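Side-chain contacts in 6-O-methylguanine DNA methyltransferase (Enterococcus faecalis, PDB 2B6C), which is of unknown function but probably takes part in the repair of alkylated DNA, as an all-helical member of the AlkD-like family: residues 50-53 with 54-57; 92-95 with 96-99. All blocks are in the same frame, centred on the assembly; numbering follows the deposited sequence.

Interaction 1 of 2, residues 50-53 with 54-57; sequences TWPK and EKLC. With SO4 (sulfate ion), chain D.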
ATOM      1  N   THR B  50      -2.592 -11.984   2.194  1.00 15.16           N
ATOM      2  CA  THR B  50      -2.162 -13.243   1.573  1.00 15.11           C
ATOM      3  C   THR B  50      -3.336 -14.212   1.318  1.00 15.90           C
ATOM      4  O   THR B  50      -3.182 -15.218   0.625  1.00 16.02           O
ATOM      5  CB  THR B  50      -1.015 -13.970   2.405  1.00 15.01           C
ATOM      6  OG1 THR B  50      -1.569 -14.648   3.534  1.00 13.47           O
ATOM      7  CG2 THR B  50       0.065 -12.992   2.884  1.00 12.88           C
ATOM      8  N   TRP B  51      -4.491 -13.927   1.905  1.00 16.17           N
ATOM      9  CA  TRP B  51      -5.644 -14.813   1.792  1.00 16.24           C
ATOM     10  C   TRP B  51      -6.225 -14.782   0.389  1.00 15.98           C
ATOM     11  O   TRP B  51      -6.276 -13.717  -0.232  1.00 15.31           O
ATOM     12  CB  TRP B  51      -6.766 -14.473   2.792  1.00 15.75           C
ATOM     13  CG  TRP B  51      -6.381 -14.530   4.250  1.00 16.34           C
ATOM     14  CD1 TRP B  51      -5.337 -15.245   4.833  1.00 16.24           C
ATOM     15  CD2 TRP B  51      -7.065 -13.885   5.324  1.00 15.82           C
ATOM     16  NE1 TRP B  51      -5.323 -15.023   6.202  1.00 17.23           N
ATOM     17  CE2 TRP B  51      -6.374 -14.209   6.528  1.00 16.76           C
ATOM     18  CE3 TRP B  51      -8.168 -13.026   5.386  1.00 14.65           C
ATOM     19  CZ2 TRP B  51      -6.765 -13.703   7.770  1.00 16.47           C
ATOM     20  CZ3 TRP B  51      -8.555 -12.540   6.611  1.00 16.37           C
ATOM     21  CH2 TRP B  51      -7.847 -12.863   7.786  1.00 15.03           C
ATOM     22  N   PRO B  52      -6.688 -15.956  -0.099  1.00 16.76           N
ATOM     23  CA  PRO B  52      -7.485 -15.978  -1.321  1.00 16.79           C
ATOM     24  C   PRO B  52      -8.664 -15.035  -1.129  1.00 17.11           C
ATOM     25  O   PRO B  52      -9.117 -14.808   0.015  1.00 17.08           O
ATOM     26  CB  PRO B  52      -7.929 -17.432  -1.432  1.00 17.02           C
ATOM     27  CG  PRO B  52      -6.823 -18.218  -0.641  1.00 18.73           C
ATOM     28  CD  PRO B  52      -6.500 -17.303   0.492  1.00 16.51           C
ATOM     29  N   LYS B  53      -9.108 -14.428  -2.223  1.00 17.27           N
ATOM     30  CA  LYS B  53     -10.219 -13.484  -2.185  1.00 17.06           C
ATOM     31  C   LYS B  53     -11.428 -14.048  -1.429  1.00 18.01           C
ATOM     32  O   LYS B  53     -12.043 -13.347  -0.623  1.00 16.61           O
ATOM     33  CB  LYS B  53     -10.624 -13.072  -3.612  1.00 16.93           C
ATOM     34  CG  LYS B  53     -11.744 -11.983  -3.690  1.00 16.51           C
ATOM     35  CD  LYS B  53     -11.406 -10.680  -2.906  1.00 15.20           C
ATOM     36  CE  LYS B  53     -10.175  -9.931  -3.439  1.00 14.08           C
ATOM     37  NZ  LYS B  53     -10.377  -9.475  -4.859  1.00 14.76           N
ATOM     38  N   GLU B  54     -11.776 -15.301  -1.696  1.00 19.13           N
ATOM     39  CA  GLU B  54     -12.960 -15.895  -1.064  1.00 22.08           C
ATOM     40  C   GLU B  54     -12.799 -15.949   0.459  1.00 20.60           C
ATOM     41  O   GLU B  54     -13.733 -15.621   1.198  1.00 21.67           O
ATOM     42  CB  GLU B  54     -13.254 -17.293  -1.617  1.00 21.37           C
ATOM     43  CG  GLU B  54     -14.685 -17.782  -1.287  1.00 26.21           C
ATOM     44  CD  GLU B  54     -14.957 -19.221  -1.794  1.00 28.18           C
ATOM     45  OE1 GLU B  54     -13.987 -20.001  -1.990  1.00 36.70           O
ATOM     46  OE2 GLU B  54     -16.150 -19.590  -1.988  1.00 37.00           O
ATOM     47  N   LYS B  55     -11.614 -16.347   0.916  1.00 19.65           N
ATOM     48  CA  LYS B  55     -11.327 -16.374   2.341  1.00 19.57           C
ATOM     49  C   LYS B  55     -11.456 -14.967   2.936  1.00 18.18           C
ATOM     50  O   LYS B  55     -12.057 -14.818   4.001  1.00 18.40           O
ATOM     51  CB  LYS B  55      -9.951 -17.007   2.635  1.00 19.18           C
ATOM     52  CG  LYS B  55      -9.658 -17.107   4.136  1.00 19.79           C
ATOM     53  CD  LYS B  55      -8.333 -17.808   4.425  1.00 21.07           C
ATOM     54  CE  LYS B  55      -8.020 -17.735   5.914  1.00 23.42           C
ATOM     55  NZ  LYS B  55      -6.762 -18.485   6.222  1.00 24.75           N
ATOM     56  N   LEU B  56     -10.902 -13.948   2.246  1.00 17.48           N
ATOM     57  CA  LEU B  56     -10.952 -12.563   2.713  1.00 16.37           C
ATOM     58  C   LEU B  56     -12.397 -12.083   2.914  1.00 16.80           C
ATOM     59  O   LEU B  56     -12.716 -11.507   3.953  1.00 16.78           O
ATOM     60  CB  LEU B  56     -10.170 -11.609   1.788  1.00 16.23           C
ATOM     61  CG  LEU B  56     -10.172 -10.094   2.131  1.00 16.87           C
ATOM     62  CD1 LEU B  56      -9.691  -9.777   3.575  1.00 11.89           C
ATOM     63  CD2 LEU B  56      -9.387  -9.307   1.090  1.00 15.12           C
ATOM     64  N   CYS B  57     -13.265 -12.320   1.933  1.00 16.35           N
ATOM     65  CA  CYS B  57     -14.689 -11.958   2.059  1.00 16.92           C
ATOM     66  C   CYS B  57     -15.386 -12.708   3.198  1.00 16.57           C
ATOM     67  O   CYS B  57     -16.203 -12.136   3.926  1.00 16.58           O
ATOM     68  CB  CYS B  57     -15.442 -12.189   0.734  1.00 16.63           C
ATOM     69  SG  CYS B  57     -14.723 -11.200  -0.641  1.00 20.43           S
TER
HETATM   70  S   SO4 D 404      -6.896 -16.335  -5.101  1.00 50.98           S
HETATM   71  O1  SO4 D 404      -6.482 -17.452  -4.241  1.00 52.89           O
HETATM   72  O2  SO4 D 404      -7.001 -16.849  -6.460  1.00 52.06           O
HETATM   73  O3  SO4 D 404      -5.848 -15.324  -4.967  1.00 52.55           O
HETATM   74  O4  SO4 D 404      -8.208 -15.760  -4.802  1.00 48.67           O
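Pro52 is the N-cap of helix 53-65, and in the opening turn the side chain of Trp51, just before it, meets that of Lys55, three residues further on. Lys55 runs out extended, with CG anti to the backbone N (chi1 -177°), which carries it over one face of the indole. Its CE lies 3.7 Å from the centroid of the Trp51 five-membered ring, almost on the ring normal, as a CH-pi contact. Lys55 NZ reaches further toward the pyrrole rim, 4.0 Å from the same centroid, and makes a cation-pi contact. Leu56 CA sits at the indole edge, 3.9 Å from Trp51 CE3, and Leu56 CD1 adds an apolar contact with the same carbon. The turn is closed by nearly straight backbone bonds, from Leu56 N to Pro52 O and from Cys57 N to Lys53 O, each 3.0 Å. The first-turn amide of Lys53 donates to O4 of a sulfate, probably from the crystallisation liquor, at 3.0 Å. The same ion accepts a bond from Lys53 N of the second subunit. The lysine side chain curls back, with Lys53 CD 4.1 Å from Cys57 SG, to pair with Glu90 and the carbonyl of Arg85. The Trp51 NE1 bond to Glu47 helps to set the rotation of the indole, whose pi cloud probably helps to stabilise the Lys55 ammonium. The sulfate probably benefits from a helix dipole in each subunit.

Interaction 2 of 2, residues 92-95 with 96-99; sequences VAFK and AYVP. With SO4 (sulfate ion), chain I.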
ATOM      1  N   VAL B  92     -19.053  -2.764  -4.877  1.00 18.67           N
ATOM      2  CA  VAL B  92     -20.512  -2.584  -4.889  1.00 18.69           C
ATOM      3  C   VAL B  92     -21.167  -3.523  -3.869  1.00 18.57           C
ATOM      4  O   VAL B  92     -22.132  -3.142  -3.244  1.00 18.90           O
ATOM      5  CB  VAL B  92     -21.102  -2.783  -6.313  1.00 19.04           C
ATOM      6  CG1 VAL B  92     -22.638  -2.728  -6.321  1.00 20.65           C
ATOM      7  CG2 VAL B  92     -20.549  -1.727  -7.267  1.00 18.73           C
ATOM      8  N   ALA B  93     -20.625  -4.736  -3.685  1.00 18.28           N
ATOM      9  CA  ALA B  93     -21.229  -5.725  -2.768  1.00 18.23           C
ATOM     10  C   ALA B  93     -21.010  -5.311  -1.312  1.00 18.04           C
ATOM     11  O   ALA B  93     -21.851  -5.597  -0.440  1.00 18.90           O
ATOM     12  CB  ALA B  93     -20.697  -7.165  -3.038  1.00 17.06           C
ATOM     13  N   PHE B  94     -19.928  -4.582  -1.040  1.00 17.78           N
ATOM     14  CA  PHE B  94     -19.722  -4.065   0.330  1.00 18.10           C
ATOM     15  C   PHE B  94     -20.796  -3.048   0.794  1.00 17.51           C
ATOM     16  O   PHE B  94     -20.944  -2.822   1.984  1.00 16.57           O
ATOM     17  CB  PHE B  94     -18.352  -3.421   0.511  1.00 17.31           C
ATOM     18  CG  PHE B  94     -17.216  -4.393   0.739  1.00 18.73           C
ATOM     19  CD1 PHE B  94     -17.067  -5.051   1.962  1.00 20.08           C
ATOM     20  CD2 PHE B  94     -16.255  -4.603  -0.258  1.00 19.16           C
ATOM     21  CE1 PHE B  94     -15.978  -5.904   2.184  1.00 21.32           C
ATOM     22  CE2 PHE B  94     -15.173  -5.465  -0.051  1.00 18.38           C
ATOM     23  CZ  PHE B  94     -15.039  -6.110   1.181  1.00 17.31           C
ATOM     24  N   LYS B  95     -21.527  -2.437  -0.137  1.00 17.70           N
ATOM     25  CA  LYS B  95     -22.577  -1.486   0.240  1.00 18.27           C
ATOM     26  C   LYS B  95     -23.635  -2.150   1.136  1.00 17.58           C
ATOM     27  O   LYS B  95     -24.219  -1.483   1.988  1.00 17.80           O
ATOM     28  CB  LYS B  95     -23.217  -0.786  -0.993  1.00 18.69           C
ATOM     29  CG  LYS B  95     -24.583  -0.119  -0.659  1.00 19.84           C
ATOM     30  CD  LYS B  95     -25.072   0.905  -1.664  1.00 19.96           C
ATOM     31  CE  LYS B  95     -26.472   1.422  -1.260  1.00 21.14           C
ATOM     32  NZ  LYS B  95     -27.472   0.301  -1.267  1.00 18.82           N
ATOM     33  N   ALA B  96     -23.843  -3.464   0.970  1.00 17.48           N
ATOM     34  CA  ALA B  96     -24.753  -4.215   1.821  1.00 17.94           C
ATOM     35  C   ALA B  96     -24.443  -4.086   3.323  1.00 17.63           C
ATOM     36  O   ALA B  96     -25.340  -4.259   4.148  1.00 18.16           O
ATOM     37  CB  ALA B  96     -24.850  -5.725   1.394  1.00 17.65           C
ATOM     38  N   TYR B  97     -23.194  -3.799   3.678  1.00 17.18           N
ATOM     39  CA  TYR B  97     -22.798  -3.679   5.085  1.00 16.20           C
ATOM     40  C   TYR B  97     -23.121  -2.323   5.713  1.00 16.79           C
ATOM     41  O   TYR B  97     -23.258  -2.232   6.931  1.00 17.06           O
ATOM     42  CB  TYR B  97     -21.302  -3.907   5.272  1.00 17.25           C
ATOM     43  CG  TYR B  97     -20.829  -5.331   5.153  1.00 17.52           C
ATOM     44  CD1 TYR B  97     -21.067  -6.252   6.164  1.00 16.99           C
ATOM     45  CD2 TYR B  97     -20.099  -5.747   4.030  1.00 19.91           C
ATOM     46  CE1 TYR B  97     -20.608  -7.577   6.060  1.00 18.87           C
ATOM     47  CE2 TYR B  97     -19.638  -7.065   3.904  1.00 18.45           C
ATOM     48  CZ  TYR B  97     -19.896  -7.976   4.924  1.00 19.86           C
ATOM     49  OH  TYR B  97     -19.429  -9.290   4.812  1.00 20.49           O
ATOM     50  N   VAL B  98     -23.245  -1.275   4.911  1.00 16.27           N
ATOM     51  CA  VAL B  98     -23.378   0.075   5.453  1.00 16.59           C
ATOM     52  C   VAL B  98     -24.591   0.250   6.426  1.00 17.52           C
ATOM     53  O   VAL B  98     -24.408   0.716   7.540  1.00 17.22           O
ATOM     54  CB  VAL B  98     -23.311   1.154   4.325  1.00 17.59           C
ATOM     55  CG1 VAL B  98     -23.675   2.542   4.884  1.00 17.66           C
ATOM     56  CG2 VAL B  98     -21.916   1.162   3.677  1.00 16.16           C
ATOM     57  N   PRO B  99     -25.803  -0.204   6.024  1.00 17.95           N
ATOM     58  CA  PRO B  99     -26.950  -0.199   6.922  1.00 17.53           C
ATOM     59  C   PRO B  99     -26.940  -1.280   8.042  1.00 17.49           C
ATOM     60  O   PRO B  99     -27.734  -1.157   8.999  1.00 16.09           O
ATOM     61  CB  PRO B  99     -28.159  -0.469   5.988  1.00 18.56           C
ATOM     62  CG  PRO B  99     -27.651  -0.724   4.659  1.00 17.39           C
ATOM     63  CD  PRO B  99     -26.144  -0.721   4.679  1.00 17.01           C
TER
HETATM   64  S   SO4 I 402     -31.087   1.792   0.174  1.00 33.50           S
HETATM   65  O1  SO4 I 402     -31.389   0.387   0.444  1.00 32.18           O
HETATM   66  O2  SO4 I 402     -32.098   2.390  -0.724  1.00 32.06           O
HETATM   67  O3  SO4 I 402     -29.809   1.857  -0.561  1.00 33.73           O
HETATM   68  O4  SO4 I 402     -31.017   2.526   1.454  1.00 29.94           O
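Two aromatic rings, those of Phe94 and Tyr97, come together along one side of the turn, meeting at an oblique tilt, with Phe94 CD1 3.7 Å from Tyr97 CD2. Both CG atoms stand anti to their own carbonyl carbons (chi1 -80° for Phe94, -74° for Tyr97), and, being three residues apart along the chain, the two rings come to the same side of the turn. Phe94 O lies at the edge of the tyrosine ring, close to its plane and 3.7 Å from Tyr97 CD2. Further rings complete the cluster: Phe86 and Phe113 meet Phe94 edge-to-face, while Trp110 approaches Tyr97 with its plane nearly parallel and Tyr64 meets it at a steep tilt. The phenol oxygen of Tyr97 is hydrogen-bonded to Glu61.

The backbone beneath is wound in the 3-10 manner. Ala96 N reaches Ala93 O at 3.2 Å, Tyr97 N reaches Phe94 O at 3.0 Å, and Val98 N reaches Lys95 O at 3.1 Å. In all three the donor stands well above the carbonyl plane, consistent with the tighter 3-10 winding. Pro99 CD rests 3.4 Å from Lys95 O, the carbonyl already taken by Val98.

Lys95 leaves on another side of the turn. Its chain is extended as far as CE and bends at the last torsion (chi4 -62°), which delivers NZ to sulfate O3 at 2.9 Å. Asn137, Glu136 and Asn140 hold the same ion, at the start of helix 138-146. The turn thus divides its chemistry: aromatic carbon packs inward against neighbouring helices, the lysine probably balances part of the sulfate charge, and Pro99, lacking an N-H, cannot give Lys95 O an i+4 hydrogen bond.

Overall arrangement
Interaction 1 opens helix 53-65 and interaction 2 finishes the turn that follows helix 88-94, so the two mark the start of one helix and the tail of another in the same all-helical array. Their centres are 18 Å apart, yet their nearest atoms come within about 4 Å without touching. The helices are tied both ways: Lys53 of 50-53 reaches Glu90, and Tyr97 of 96-99 reaches Glu61. Phe86 borders both, against Leu56 and Phe94. Each contact has its own sulfate, the first shared with the second subunit. A beta-mercaptoethanol, probably from the crystallisation liquor, is covalently linked to Cys57, and a bound beta-mercaptoethanol also lies about 3 Å from the Phe94 side chain.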